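Local atomic coordinates of citrate synthase (Sulfolobus solfataricus, PDB entry 1O7X), a protein that belongs to the citrate synthase family, forming a largely helical enzyme whose assembly pairs two copies of the same chain. Residues G26-R31 with D265-I270; Q77-T82 with A104-N109; R136-N141 with V327-A332; S200-S205 with H345-V350; L274-I279 with R287-A292. One frame throughout, in Å; residues are numbered along the deposited sequence.

Strand 27-30, near the N terminus, meets the start of helix 266-279 in contact 1, closing a loop of more than 230 residues. Contact 2 is nested inside that loop and joins helices 77-85 and 92-106. Contact 3 opens at 136-141 and closes at 327-332, so it crosses contact 1; contact 4, from 200-205 to 345-350, crosses both. Contacts 3 and 4 share helix 330-352. Contact 5, a short-range pairing of helices 266-279 and 283-303, follows contact 1 along the chain and is nested inside contacts 3 and 4. In space, contacts 2 and 4 touch, Ala104 packing against Tyr203 and Ser204, and contacts 1, 2 and 4 all reach the second subunit.

Contact 1: G26-R31 with D265-I270; sequences GILRYR and DPRAKI
Pro266 and Leu28 make the close-packed part of this contact. The proline ring faces the strand, with its CG 3.4 Å from Gly26 O and 4.1 Å from Leu28 CB; Gly26 pairs with Ile27 against Asp22 in a G1 beta bulge. Leu28 has CG anti to the backbone N (chi1 176°), which sends the branch toward the helix, where CD2 lies 3.5 Å from Arg267 CD. The polar end of that arginine turns back to its own segment: Arg267 NE donates to Asp265 OD1 at 3.1 Å and 157°, and NH2 adds a salt bridge to OD2 whose hydrogen bond is weak. OD1 also takes Arg267 N, so the N-cap aspartate holds the first helical turn and the guanidinium together. The other side is looser: Ile27 points away from the helix, and Arg29 lies over toward Tyr368 of the second subunit. The contact thus sets the middle strand of a three-stranded antiparallel sheet against the start of helix 266-279, with Ile35 of helix 35-41 touching both Leu28 and Pro266.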
# COMPACT_ATOMS: atom_id res chain seq x y z
N GLY A 26 13.12 11.94 -27.07
CA GLY A 26 13.86 11.78 -25.82
C GLY A 26 13.83 13.06 -25.00
O GLY A 26 14.88 13.48 -24.51
N ILE A 27 12.67 13.68 -24.81
CA ILE A 27 12.57 14.89 -24.00
C ILE A 27 11.89 14.64 -22.65
O ILE A 27 10.73 14.26 -22.58
CB ILE A 27 11.75 16.01 -24.68
CG1 ILE A 27 12.00 16.08 -26.18
CG2 ILE A 27 12.03 17.37 -24.06
CD1 ILE A 27 10.84 16.72 -26.93
N LEU A 28 12.60 14.91 -21.56
CA LEU A 28 12.02 14.77 -20.24
C LEU A 28 11.93 16.12 -19.55
O LEU A 28 12.96 16.75 -19.26
CB LEU A 28 12.82 13.79 -19.37
CG LEU A 28 12.35 13.65 -17.92
CD1 LEU A 28 10.95 13.05 -17.83
CD2 LEU A 28 13.32 12.81 -17.11
N ARG A 29 10.73 16.61 -19.28
CA ARG A 29 10.66 17.91 -18.58
C ARG A 29 9.78 17.81 -17.35
O ARG A 29 8.82 17.04 -17.26
CB ARG A 29 10.15 19.03 -19.46
CG ARG A 29 10.43 19.03 -20.95
CD ARG A 29 10.31 20.44 -21.51
NE ARG A 29 10.98 20.58 -22.79
CZ ARG A 29 10.34 20.52 -23.95
NH1 ARG A 29 9.02 20.33 -24.01
NH2 ARG A 29 11.04 20.66 -25.07
N TYR A 30 10.08 18.63 -16.36
CA TYR A 30 9.33 18.72 -15.12
C TYR A 30 8.72 20.12 -15.07
O TYR A 30 9.44 21.10 -14.91
CB TYR A 30 10.18 18.53 -13.90
CG TYR A 30 10.85 17.21 -13.63
CD1 TYR A 30 11.98 17.20 -12.82
CD2 TYR A 30 10.38 16.00 -14.10
CE1 TYR A 30 12.64 16.03 -12.51
CE2 TYR A 30 11.03 14.81 -13.80
CZ TYR A 30 12.15 14.84 -13.01
OH TYR A 30 12.83 13.70 -12.71
N ARG A 31 7.40 20.21 -15.18
CA ARG A 31 6.67 21.46 -15.15
C ARG A 31 7.09 22.37 -16.30
O ARG A 31 7.19 23.56 -16.03
CB ARG A 31 6.94 22.24 -13.86
CG ARG A 31 6.48 21.59 -12.59
CD ARG A 31 5.06 21.98 -12.26
NE ARG A 31 4.81 21.87 -10.83
CZ ARG A 31 3.56 21.70 -10.38
NH1 ARG A 31 2.59 21.66 -11.29
NH2 ARG A 31 3.34 21.61 -9.08
N ASP A 265 17.74 7.11 -23.35
CA ASP A 265 17.11 7.83 -22.23
C ASP A 265 17.92 9.08 -21.91
O ASP A 265 19.09 9.03 -21.56
CB ASP A 265 17.02 6.88 -21.05
CG ASP A 265 16.17 7.23 -19.85
OD1 ASP A 265 15.99 8.39 -19.46
OD2 ASP A 265 15.67 6.30 -19.19
N PRO A 266 17.24 10.22 -21.92
CA PRO A 266 17.83 11.48 -21.53
C PRO A 266 18.54 11.39 -20.19
O PRO A 266 19.70 11.81 -20.06
CB PRO A 266 16.66 12.44 -21.40
CG PRO A 266 15.43 11.67 -21.66
CD PRO A 266 15.81 10.37 -22.28
N ARG A 267 17.89 10.79 -19.17
CA ARG A 267 18.61 10.77 -17.89
C ARG A 267 19.71 9.73 -17.83
O ARG A 267 20.56 9.69 -16.91
CB ARG A 267 17.57 10.92 -16.81
CG ARG A 267 16.79 9.75 -16.32
CD ARG A 267 15.29 10.02 -16.15
NE ARG A 267 14.64 8.85 -16.71
CZ ARG A 267 13.89 7.87 -16.32
NH1 ARG A 267 13.49 7.80 -15.06
NH2 ARG A 267 13.48 6.96 -17.18
N ALA A 268 19.87 8.87 -18.83
CA ALA A 268 20.94 7.88 -18.90
C ALA A 268 22.18 8.67 -19.35
O ALA A 268 23.30 8.59 -18.85
CB ALA A 268 20.61 6.80 -19.90
N LYS A 269 21.92 9.57 -20.30
CA LYS A 269 22.94 10.45 -20.85
C LYS A 269 23.56 11.19 -19.69
O LYS A 269 24.76 11.05 -19.54
CB LYS A 269 22.38 11.30 -21.98
CG LYS A 269 22.90 12.72 -22.14
CD LYS A 269 22.22 13.42 -23.30
CE LYS A 269 22.95 13.14 -24.61
NZ LYS A 269 22.31 13.84 -25.77
N ILE A 270 22.82 11.87 -18.83
CA ILE A 270 23.37 12.56 -17.65
C ILE A 270 23.95 11.58 -16.65
O ILE A 270 24.99 11.84 -16.02
CB ILE A 270 22.27 13.39 -16.97
CG1 ILE A 270 21.61 14.28 -18.02
CG2 ILE A 270 22.74 14.22 -15.78
CD1 ILE A 270 20.71 15.38 -17.54

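Contact 2: Q77-T82 with A104-N109; sequences QEVLDT and ASIDKN
Ile106 reaches out to helix 77-85 with the end of its longer branch, and Val79 meets it with one methyl. The two side chains cross at a slant, Ile106 CD1 lying 4.0 Å from Val79 CG2, while the backbones stay well apart: the nearest alpha carbons, Val79 CA and Ile106 CA, are 9.0 Å from each other. Ile106 can span that gap because CG1 stands anti to the carbonyl carbon and the branch then runs on extended (chi2 163°). On Val79 the touching methyl is the one beside the backbone N; the bond from its alpha to its beta carbon points along the flank of the contact, not straight across it. Glu78, one residue earlier, adds a marginal touch through its aliphatic part, CB to Ile106 CD1 at 4.5 Å.

The polar bonds nearby stay within each segment or go to other parts of the fold. Gln77 NE2 donates to Asp81 OD1 at 2.8 Å along the surface of its own helix, and Asp107, the centre of an inverse gamma turn just past helix 92-106, forms a salt bridge with Lys119. Met86 of the second subunit also packs on Ile106, placing this corner at the dimer interface. With methyl meeting methyl and a small buried area, the pairing rests on dispersion and exclusion of water, without a directional bond between the two segments.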
# COMPACT_ATOMS: atom_id res chain seq x y z
N GLN A 77 12.53 8.10 18.19
CA GLN A 77 13.37 6.92 18.37
C GLN A 77 12.67 5.59 18.15
O GLN A 77 13.32 4.60 17.79
CB GLN A 77 14.10 6.97 19.71
CG GLN A 77 15.03 5.82 20.04
CD GLN A 77 16.39 5.88 19.37
OE1 GLN A 77 16.92 6.96 19.06
NE2 GLN A 77 17.01 4.72 19.11
N GLU A 78 11.36 5.55 18.28
CA GLU A 78 10.55 4.35 18.09
C GLU A 78 10.64 3.88 16.65
O GLU A 78 10.80 2.68 16.45
CB GLU A 78 9.09 4.54 18.47
CG GLU A 78 8.90 5.01 19.90
CD GLU A 78 9.41 6.43 20.10
OE1 GLU A 78 9.21 7.24 19.17
OE2 GLU A 78 10.02 6.70 21.15
N VAL A 79 10.58 4.80 15.70
CA VAL A 79 10.75 4.40 14.31
C VAL A 79 12.12 3.73 14.14
O VAL A 79 12.19 2.61 13.60
CB VAL A 79 10.65 5.57 13.33
CG1 VAL A 79 10.82 5.05 11.91
CG2 VAL A 79 9.32 6.29 13.47
N LEU A 80 13.17 4.37 14.64
CA LEU A 80 14.48 3.76 14.49
C LEU A 80 14.53 2.45 15.25
O LEU A 80 15.05 1.50 14.65
CB LEU A 80 15.66 4.65 14.85
CG LEU A 80 15.67 6.03 14.18
CD1 LEU A 80 16.55 7.00 14.95
CD2 LEU A 80 16.11 5.89 12.73
N ASP A 81 13.96 2.34 16.45
CA ASP A 81 13.99 1.07 17.17
C ASP A 81 13.30 -0.03 16.38
O ASP A 81 13.71 -1.18 16.33
CB ASP A 81 13.32 1.16 18.53
CG ASP A 81 14.06 2.06 19.50
OD1 ASP A 81 15.14 2.59 19.17
OD2 ASP A 81 13.47 2.21 20.61
N THR A 82 12.19 0.30 15.76
CA THR A 82 11.42 -0.59 14.91
C THR A 82 12.28 -1.14 13.79
O THR A 82 12.28 -2.34 13.50
CB THR A 82 10.25 0.27 14.40
OG1 THR A 82 9.17 0.21 15.32
CG2 THR A 82 9.79 -0.13 13.02
N ALA A 104 3.38 6.72 10.06
CA ALA A 104 1.98 6.97 9.77
C ALA A 104 1.12 6.85 11.03
O ALA A 104 0.20 7.64 11.25
CB ALA A 104 1.47 6.00 8.72
N SER A 105 1.43 5.87 11.87
CA SER A 105 0.62 5.65 13.06
C SER A 105 1.04 6.56 14.20
O SER A 105 0.18 6.80 15.05
CB SER A 105 0.52 4.18 13.41
OG SER A 105 1.69 3.64 13.97
N ILE A 106 2.20 7.16 14.21
CA ILE A 106 2.59 8.10 15.25
C ILE A 106 2.04 9.49 14.96
O ILE A 106 1.88 10.33 15.84
CB ILE A 106 4.13 8.19 15.33
CG1 ILE A 106 4.71 7.01 16.11
CG2 ILE A 106 4.63 9.48 15.92
CD1 ILE A 106 6.19 6.78 15.91
N ASP A 107 1.74 9.78 13.70
CA ASP A 107 1.27 11.08 13.24
C ASP A 107 -0.20 11.34 13.37
O ASP A 107 -0.83 11.91 12.46
CB ASP A 107 1.78 11.18 11.79
CG ASP A 107 1.48 12.40 10.95
OD1 ASP A 107 1.98 13.49 11.31
OD2 ASP A 107 0.75 12.27 9.93
N LYS A 108 -0.86 11.13 14.50
CA LYS A 108 -2.29 11.38 14.68
C LYS A 108 -2.84 12.77 14.36
O LYS A 108 -4.06 12.95 14.54
CB LYS A 108 -2.67 11.05 16.14
CG LYS A 108 -2.98 9.59 16.41
CD LYS A 108 -4.37 9.41 17.02
CE LYS A 108 -5.39 9.05 15.95
NZ LYS A 108 -6.56 8.30 16.49
N ASN A 109 -2.08 13.77 13.96
CA ASN A 109 -2.56 15.12 13.68
C ASN A 109 -2.47 15.49 12.20
O ASN A 109 -1.77 16.44 11.83
CB ASN A 109 -1.73 16.06 14.55
CG ASN A 109 -2.16 17.51 14.58
OD1 ASN A 109 -1.34 18.40 14.80
ND2 ASN A 109 -3.44 17.79 14.35

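Contact 3: R136-N141 with V327-A332; sequences RRKEGN and VYMFTA
Lys138 and Tyr328 form the cation-pi pair of this contact: NZ sits over one face of the ring, 3.9 Å from its centroid and 22° off the normal. The two side chains run past each other in opposite directions, so the aliphatic part of the lysine also lies along the tyrosine, its CB near the phenolic end and its CD 3.3 Å from Tyr328 CE1. Bends at chi3 and chi4 bring the ammonium over the ring instead of letting it run straight on.

The hydrogen bond comes from the next residue. Tyr328 OH donates to Glu139 OE2 at 2.8 Å, using the anti lone pair of that oxygen; the carboxylate is nearly coplanar with the ring, 8° apart, and meets it at the edge. With a cation over the face and an anion at the hydroxyl, the ring would probably be polarised in a sense that favours both.

Backbone bonds shape the end of helix 116-138 that presents this pair. Arg136 O accepts from both Glu139 N and Asn141 N, and Gly140 has positive phi; together with a weak Gly140 N to Arg137 O bond, this is the pattern of a Schellman motif.

Apolar packing is slight: Lys138 CD lies 4.2 Å from Met329 CE. Leu95 of helix 92-106 also touches Lys138, and Pro326 touches Glu139.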
# COMPACT_ATOMS: atom_id res chain seq x y z
N ARG A 136 22.42 1.98 7.48
CA ARG A 136 23.26 1.69 8.63
C ARG A 136 22.92 0.36 9.28
O ARG A 136 23.81 -0.39 9.63
CB ARG A 136 23.23 2.78 9.69
CG ARG A 136 23.38 4.18 9.12
CD ARG A 136 23.77 5.14 10.24
NE ARG A 136 25.08 5.67 9.95
CZ ARG A 136 26.26 5.38 10.46
NH1 ARG A 136 26.38 4.47 11.41
NH2 ARG A 136 27.32 6.02 9.98
N ARG A 137 21.65 0.03 9.39
CA ARG A 137 21.19 -1.18 10.04
C ARG A 137 21.53 -2.42 9.26
O ARG A 137 21.65 -3.50 9.85
CB ARG A 137 19.69 -1.04 10.30
CG ARG A 137 18.83 -2.23 9.92
CD ARG A 137 18.30 -2.93 11.15
NE ARG A 137 18.53 -4.37 11.11
CZ ARG A 137 19.21 -4.98 12.07
NH1 ARG A 137 19.71 -4.29 13.08
NH2 ARG A 137 19.44 -6.27 12.10
N LYS A 138 21.65 -2.31 7.94
CA LYS A 138 21.96 -3.46 7.11
C LYS A 138 23.47 -3.72 7.07
O LYS A 138 23.90 -4.77 6.59
CB LYS A 138 21.40 -3.32 5.70
CG LYS A 138 19.92 -3.19 5.48
CD LYS A 138 19.47 -3.69 4.10
CE LYS A 138 19.47 -5.19 4.11
NZ LYS A 138 19.87 -5.88 2.89
N GLU A 139 24.26 -2.77 7.47
CA GLU A 139 25.70 -2.85 7.58
C GLU A 139 26.09 -3.04 9.06
O GLU A 139 27.27 -3.15 9.41
CB GLU A 139 26.39 -1.58 7.10
CG GLU A 139 26.67 -1.38 5.64
CD GLU A 139 27.18 -2.59 4.89
OE1 GLU A 139 28.31 -3.04 5.23
OE2 GLU A 139 26.48 -3.07 3.98
N GLY A 140 25.08 -3.03 9.93
CA GLY A 140 25.23 -3.17 11.35
C GLY A 140 25.71 -1.98 12.16
O GLY A 140 26.09 -2.14 13.33
N ASN A 141 25.70 -0.76 11.65
CA ASN A 141 26.19 0.38 12.40
C ASN A 141 25.13 0.98 13.32
O ASN A 141 23.96 0.67 13.13
CB ASN A 141 26.70 1.48 11.49
CG ASN A 141 27.54 1.17 10.29
OD1 ASN A 141 28.53 0.44 10.35
ND2 ASN A 141 27.15 1.74 9.15
N VAL A 327 25.00 -2.68 -3.58
CA VAL A 327 23.95 -2.97 -4.53
C VAL A 327 22.56 -3.01 -3.91
O VAL A 327 21.58 -2.59 -4.54
CB VAL A 327 24.19 -4.33 -5.20
CG1 VAL A 327 23.14 -4.52 -6.29
CG2 VAL A 327 25.58 -4.42 -5.78
N TYR A 328 22.44 -3.53 -2.69
CA TYR A 328 21.16 -3.64 -2.01
C TYR A 328 20.56 -2.28 -1.72
O TYR A 328 19.34 -2.25 -1.49
CB TYR A 328 21.25 -4.56 -0.78
CG TYR A 328 21.94 -3.99 0.43
CD1 TYR A 328 21.30 -3.01 1.20
CD2 TYR A 328 23.20 -4.39 0.82
CE1 TYR A 328 21.93 -2.45 2.30
CE2 TYR A 328 23.83 -3.86 1.93
CZ TYR A 328 23.19 -2.89 2.67
OH TYR A 328 23.77 -2.30 3.77
N MET A 329 21.22 -1.15 -1.71
CA MET A 329 20.56 0.12 -1.48
C MET A 329 19.95 0.71 -2.74
O MET A 329 19.12 1.62 -2.58
CB MET A 329 21.54 1.14 -0.89
CG MET A 329 21.80 1.01 0.61
SD MET A 329 20.29 1.43 1.50
CE MET A 329 19.60 -0.14 1.84
N PHE A 330 20.26 0.28 -3.94
CA PHE A 330 19.80 0.83 -5.19
C PHE A 330 18.36 1.25 -5.34
O PHE A 330 18.10 2.45 -5.46
CB PHE A 330 20.25 -0.08 -6.35
CG PHE A 330 21.75 -0.08 -6.60
CD1 PHE A 330 22.65 0.53 -5.76
CD2 PHE A 330 22.23 -0.76 -7.71
CE1 PHE A 330 24.00 0.49 -5.99
CE2 PHE A 330 23.59 -0.80 -7.96
CZ PHE A 330 24.47 -0.18 -7.11
N THR A 331 17.37 0.38 -5.30
CA THR A 331 15.96 0.73 -5.27
C THR A 331 15.65 1.68 -4.12
O THR A 331 14.77 2.53 -4.26
CB THR A 331 15.08 -0.54 -5.14
OG1 THR A 331 15.59 -1.50 -6.06
CG2 THR A 331 13.59 -0.37 -5.41
N ALA A 332 16.33 1.57 -2.98
CA ALA A 332 16.06 2.48 -1.87
C ALA A 332 16.47 3.90 -2.24
O ALA A 332 15.80 4.85 -1.87
CB ALA A 332 16.80 2.04 -0.62

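Contact 4: S200-S205 with H345-V350; sequences SDMYSS and HIIEYV
Met202 and Ile346 mark the nearest approach of the two backbones, their CA atoms 8.2 Å apart, where the first turn of helix 202-213 meets the later part of helix 330-352. Ile346 does most of the touching. Its CG1 lies between the backbone N and the carbonyl carbon (chi1 66°), and the branch then extends so that CD1 enters between two residues of one helical turn, 4.0 Å from Ser205 CB and 4.1 Å from Met202 CG. Further along the methionine, SD comes 4.4 Å from Ile347 CD1, a looser touch.

The turn that receives Ile346 is the capped start of a helix. Asp201, at the N-cap, takes Ser204 N on its OD2 at 2.8 Å and 153°, with the donor well above the carboxylate plane. Ser205 shows a different chemistry on its two side-chain atoms: CB offers carbon to the isoleucine, while OG donates to Asp201 O at 2.6 Å. That carbonyl also accepts Ser205 N, the two donors arriving from opposite faces, so the buried hydroxyl is satisfied within its own segment.

Around this pairing, Ala192 and Ala196 of helix 187-197 pack on Ile346, and Ile123 of helix 116-138 packs on Met202. The carboxylate of the cap also reaches across the dimer, where Asp201 OD1 forms a salt bridge with Lys214 of the second subunit.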
# COMPACT_ATOMS: atom_id res chain seq x y z
N SER A 200 -6.42 8.78 3.00
CA SER A 200 -5.54 8.20 4.01
C SER A 200 -4.39 9.20 4.17
O SER A 200 -4.24 10.14 3.38
CB SER A 200 -5.05 6.83 3.54
OG SER A 200 -4.02 6.30 4.36
N ASP A 201 -3.49 9.00 5.14
CA ASP A 201 -2.44 10.00 5.30
C ASP A 201 -1.33 9.85 4.27
O ASP A 201 -1.27 8.90 3.48
CB ASP A 201 -2.05 9.90 6.77
CG ASP A 201 -1.31 8.60 7.00
OD1 ASP A 201 -2.02 7.58 7.12
OD2 ASP A 201 -0.06 8.68 6.93
N MET A 202 -0.37 10.77 4.26
CA MET A 202 0.70 10.80 3.27
C MET A 202 1.69 9.70 3.57
O MET A 202 2.14 9.02 2.63
CB MET A 202 1.37 12.17 3.16
CG MET A 202 0.45 13.23 2.59
SD MET A 202 1.23 14.83 2.24
CE MET A 202 2.19 15.09 3.69
N TYR A 203 1.96 9.46 4.85
CA TYR A 203 2.88 8.37 5.21
C TYR A 203 2.27 7.04 4.81
O TYR A 203 2.95 6.17 4.24
CB TYR A 203 3.23 8.32 6.67
CG TYR A 203 4.05 9.47 7.21
CD1 TYR A 203 3.47 10.37 8.10
CD2 TYR A 203 5.39 9.63 6.89
CE1 TYR A 203 4.18 11.41 8.63
CE2 TYR A 203 6.12 10.68 7.43
CZ TYR A 203 5.51 11.55 8.31
OH TYR A 203 6.23 12.61 8.85
N SER A 204 0.95 6.90 4.99
CA SER A 204 0.31 5.68 4.52
C SER A 204 0.36 5.53 3.01
O SER A 204 0.57 4.43 2.48
CB SER A 204 -1.10 5.64 5.10
OG SER A 204 -1.03 5.22 6.45
N SER A 205 0.21 6.62 2.23
CA SER A 205 0.25 6.49 0.77
C SER A 205 1.65 6.07 0.33
O SER A 205 1.89 5.28 -0.57
CB SER A 205 -0.24 7.80 0.15
OG SER A 205 -1.26 8.32 0.98
N HIS A 345 2.29 14.03 -6.73
CA HIS A 345 1.21 13.36 -7.44
C HIS A 345 -0.05 13.19 -6.60
O HIS A 345 -1.14 13.52 -7.08
CB HIS A 345 1.68 12.02 -7.99
CG HIS A 345 2.15 12.13 -9.41
ND1 HIS A 345 1.28 12.43 -10.44
CD2 HIS A 345 3.38 11.96 -9.95
CE1 HIS A 345 1.97 12.43 -11.57
NE2 HIS A 345 3.23 12.14 -11.30
N ILE A 346 0.13 12.74 -5.36
CA ILE A 346 -1.05 12.59 -4.49
C ILE A 346 -1.56 13.98 -4.13
O ILE A 346 -2.78 14.18 -4.13
CB ILE A 346 -0.82 11.73 -3.24
CG1 ILE A 346 0.16 12.39 -2.29
CG2 ILE A 346 -0.34 10.34 -3.67
CD1 ILE A 346 0.60 11.55 -1.12
N ILE A 347 -0.66 14.95 -3.93
CA ILE A 347 -1.14 16.28 -3.62
C ILE A 347 -1.91 16.85 -4.81
O ILE A 347 -3.02 17.37 -4.65
CB ILE A 347 -0.05 17.26 -3.13
CG1 ILE A 347 0.69 16.67 -1.95
CG2 ILE A 347 -0.72 18.60 -2.75
CD1 ILE A 347 1.70 17.51 -1.21
N GLU A 348 -1.36 16.70 -6.02
CA GLU A 348 -2.06 17.22 -7.20
C GLU A 348 -3.44 16.58 -7.30
O GLU A 348 -4.41 17.23 -7.65
CB GLU A 348 -1.24 16.97 -8.47
CG GLU A 348 -1.99 17.25 -9.75
CD GLU A 348 -1.07 17.23 -10.96
OE1 GLU A 348 -0.53 16.15 -11.24
OE2 GLU A 348 -0.88 18.28 -11.62
N TYR A 349 -3.47 15.27 -7.05
CA TYR A 349 -4.69 14.47 -7.06
C TYR A 349 -5.71 14.91 -6.03
O TYR A 349 -6.83 15.23 -6.40
CB TYR A 349 -4.32 12.99 -6.89
CG TYR A 349 -5.50 12.08 -7.17
CD1 TYR A 349 -5.87 11.82 -8.47
CD2 TYR A 349 -6.25 11.53 -6.13
CE1 TYR A 349 -6.94 11.00 -8.76
CE2 TYR A 349 -7.32 10.71 -6.41
CZ TYR A 349 -7.66 10.43 -7.72
OH TYR A 349 -8.74 9.64 -8.01
N VAL A 350 -5.37 14.99 -4.75
CA VAL A 350 -6.34 15.41 -3.75
C VAL A 350 -6.79 16.86 -3.93
O VAL A 350 -7.97 17.14 -3.72
CB VAL A 350 -5.78 15.20 -2.32
CG1 VAL A 350 -6.78 15.61 -1.26
CG2 VAL A 350 -5.37 13.75 -2.08

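Contact 5: L274-I279 with R287-A292; sequences LALTLI and RYFEIA
Phe289 puts its ring against helix 274-279, where Ala275, Leu276 and Ile279 all meet it obliquely and from the same side of the ring plane. Ala275 CB is 3.9 Å from Phe289 CD1 and equally close to CE1. On the other flank Leu276 CD2 approaches Phe289 CE2 at 3.8 Å, near the far end of the ring, and Ile279 CD1 approaches Phe289 CD2 at 3.9 Å, closer to its root. Ala275 and Leu276 on one turn, and Ile279 on the next, together line one side of a single aromatic ring. The ring reaches them because CG is anti to the backbone N (chi1 -173°), sending the side chain straight across; Ile279 and Phe289 meet at about a right angle, and Ile279 CG2 also comes within 4.1 Å of Phe289 CB. The second aromatic, Tyr288, leads away from this contact and makes edge-to-face stacks with Phe226 and Tyr321.

The two segments run roughly antiparallel, at 146°, with axes 10.7 Å apart, as the arms of a helical hairpin. Behind them, Ile318 of helix 316-323 touches both Ala275 and Ala292, helix 167-180 packs on Leu274 and Leu278, and helix 221-232 covers Ile291.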
# COMPACT_ATOMS: atom_id res chain seq x y z
N LEU A 274 27.81 11.82 -14.79
CA LEU A 274 28.06 11.74 -13.35
C LEU A 274 29.03 10.62 -12.98
O LEU A 274 29.86 10.84 -12.10
CB LEU A 274 26.78 11.56 -12.55
CG LEU A 274 25.76 12.69 -12.50
CD1 LEU A 274 24.39 12.16 -12.13
CD2 LEU A 274 26.15 13.77 -11.50
N ALA A 275 28.98 9.44 -13.60
CA ALA A 275 29.88 8.35 -13.28
C ALA A 275 31.32 8.64 -13.68
O ALA A 275 32.25 8.29 -12.96
CB ALA A 275 29.37 7.06 -13.90
N LEU A 276 31.49 9.34 -14.81
CA LEU A 276 32.83 9.72 -15.26
C LEU A 276 33.44 10.59 -14.16
O LEU A 276 34.59 10.40 -13.78
CB LEU A 276 32.90 10.52 -16.55
CG LEU A 276 32.77 9.79 -17.89
CD1 LEU A 276 32.41 10.77 -19.00
CD2 LEU A 276 34.02 9.04 -18.28
N THR A 277 32.63 11.49 -13.64
CA THR A 277 33.01 12.41 -12.59
C THR A 277 33.55 11.79 -11.32
O THR A 277 34.31 12.52 -10.66
CB THR A 277 31.81 13.35 -12.32
OG1 THR A 277 32.21 14.69 -12.66
CG2 THR A 277 31.26 13.36 -10.91
N LEU A 278 33.23 10.56 -10.94
CA LEU A 278 33.75 10.03 -9.69
C LEU A 278 34.54 8.73 -9.75
O LEU A 278 35.05 8.29 -8.71
CB LEU A 278 32.62 9.86 -8.66
CG LEU A 278 31.59 10.96 -8.47
CD1 LEU A 278 30.29 10.58 -9.16
CD2 LEU A 278 31.31 11.26 -7.00
N ILE A 279 34.71 8.10 -10.91
CA ILE A 279 35.45 6.85 -10.99
C ILE A 279 36.95 6.93 -10.78
O ILE A 279 37.58 5.93 -10.39
CB ILE A 279 35.16 6.06 -12.28
CG1 ILE A 279 35.38 6.93 -13.52
CG2 ILE A 279 33.74 5.51 -12.21
CD1 ILE A 279 35.67 6.14 -14.78
N ARG A 287 36.46 -0.02 -13.09
CA ARG A 287 36.45 -1.37 -13.68
C ARG A 287 35.02 -1.63 -14.14
O ARG A 287 34.85 -1.94 -15.32
CB ARG A 287 36.97 -2.38 -12.68
CG ARG A 287 36.93 -3.83 -13.07
CD ARG A 287 37.86 -4.71 -12.22
NE ARG A 287 37.34 -4.93 -10.88
CZ ARG A 287 36.36 -5.74 -10.49
NH1 ARG A 287 35.70 -6.51 -11.35
NH2 ARG A 287 36.04 -5.76 -9.21
N TYR A 288 34.02 -1.40 -13.28
CA TYR A 288 32.63 -1.63 -13.68
C TYR A 288 32.16 -0.65 -14.75
O TYR A 288 31.42 -1.05 -15.65
CB TYR A 288 31.67 -1.62 -12.48
CG TYR A 288 31.95 -2.71 -11.48
CD1 TYR A 288 32.00 -2.42 -10.12
CD2 TYR A 288 32.18 -4.01 -11.88
CE1 TYR A 288 32.27 -3.41 -9.20
CE2 TYR A 288 32.45 -5.01 -10.98
CZ TYR A 288 32.49 -4.70 -9.64
OH TYR A 288 32.75 -5.69 -8.72
N PHE A 289 32.61 0.60 -14.69
CA PHE A 289 32.32 1.61 -15.68
C PHE A 289 32.92 1.24 -17.04
O PHE A 289 32.36 1.60 -18.08
CB PHE A 289 32.85 3.01 -15.31
CG PHE A 289 32.37 4.04 -16.31
CD1 PHE A 289 31.09 4.54 -16.26
CD2 PHE A 289 33.22 4.48 -17.31
CE1 PHE A 289 30.65 5.47 -17.18
CE2 PHE A 289 32.79 5.41 -18.24
CZ PHE A 289 31.51 5.92 -18.18
N GLU A 290 34.04 0.52 -17.02
CA GLU A 290 34.63 0.11 -18.28
C GLU A 290 33.89 -1.07 -18.87
O GLU A 290 33.74 -1.12 -20.09
CB GLU A 290 36.11 -0.16 -18.12
CG GLU A 290 36.91 1.10 -17.75
CD GLU A 290 38.38 0.72 -17.64
OE1 GLU A 290 38.73 -0.32 -18.24
OE2 GLU A 290 39.10 1.48 -16.97
N ILE A 291 33.35 -1.96 -18.06
CA ILE A 291 32.52 -3.06 -18.53
C ILE A 291 31.25 -2.46 -19.13
O ILE A 291 30.79 -2.81 -20.22
CB ILE A 291 32.12 -4.02 -17.40
CG1 ILE A 291 33.25 -5.03 -17.12
CG2 ILE A 291 30.82 -4.75 -17.67
CD1 ILE A 291 33.91 -4.80 -15.78
N ALA A 292 30.66 -1.55 -18.36
CA ALA A 292 29.43 -0.88 -18.78
C ALA A 292 29.63 -0.20 -20.13
O ALA A 292 29.00 -0.56 -21.14
CB ALA A 292 28.98 0.05 -17.67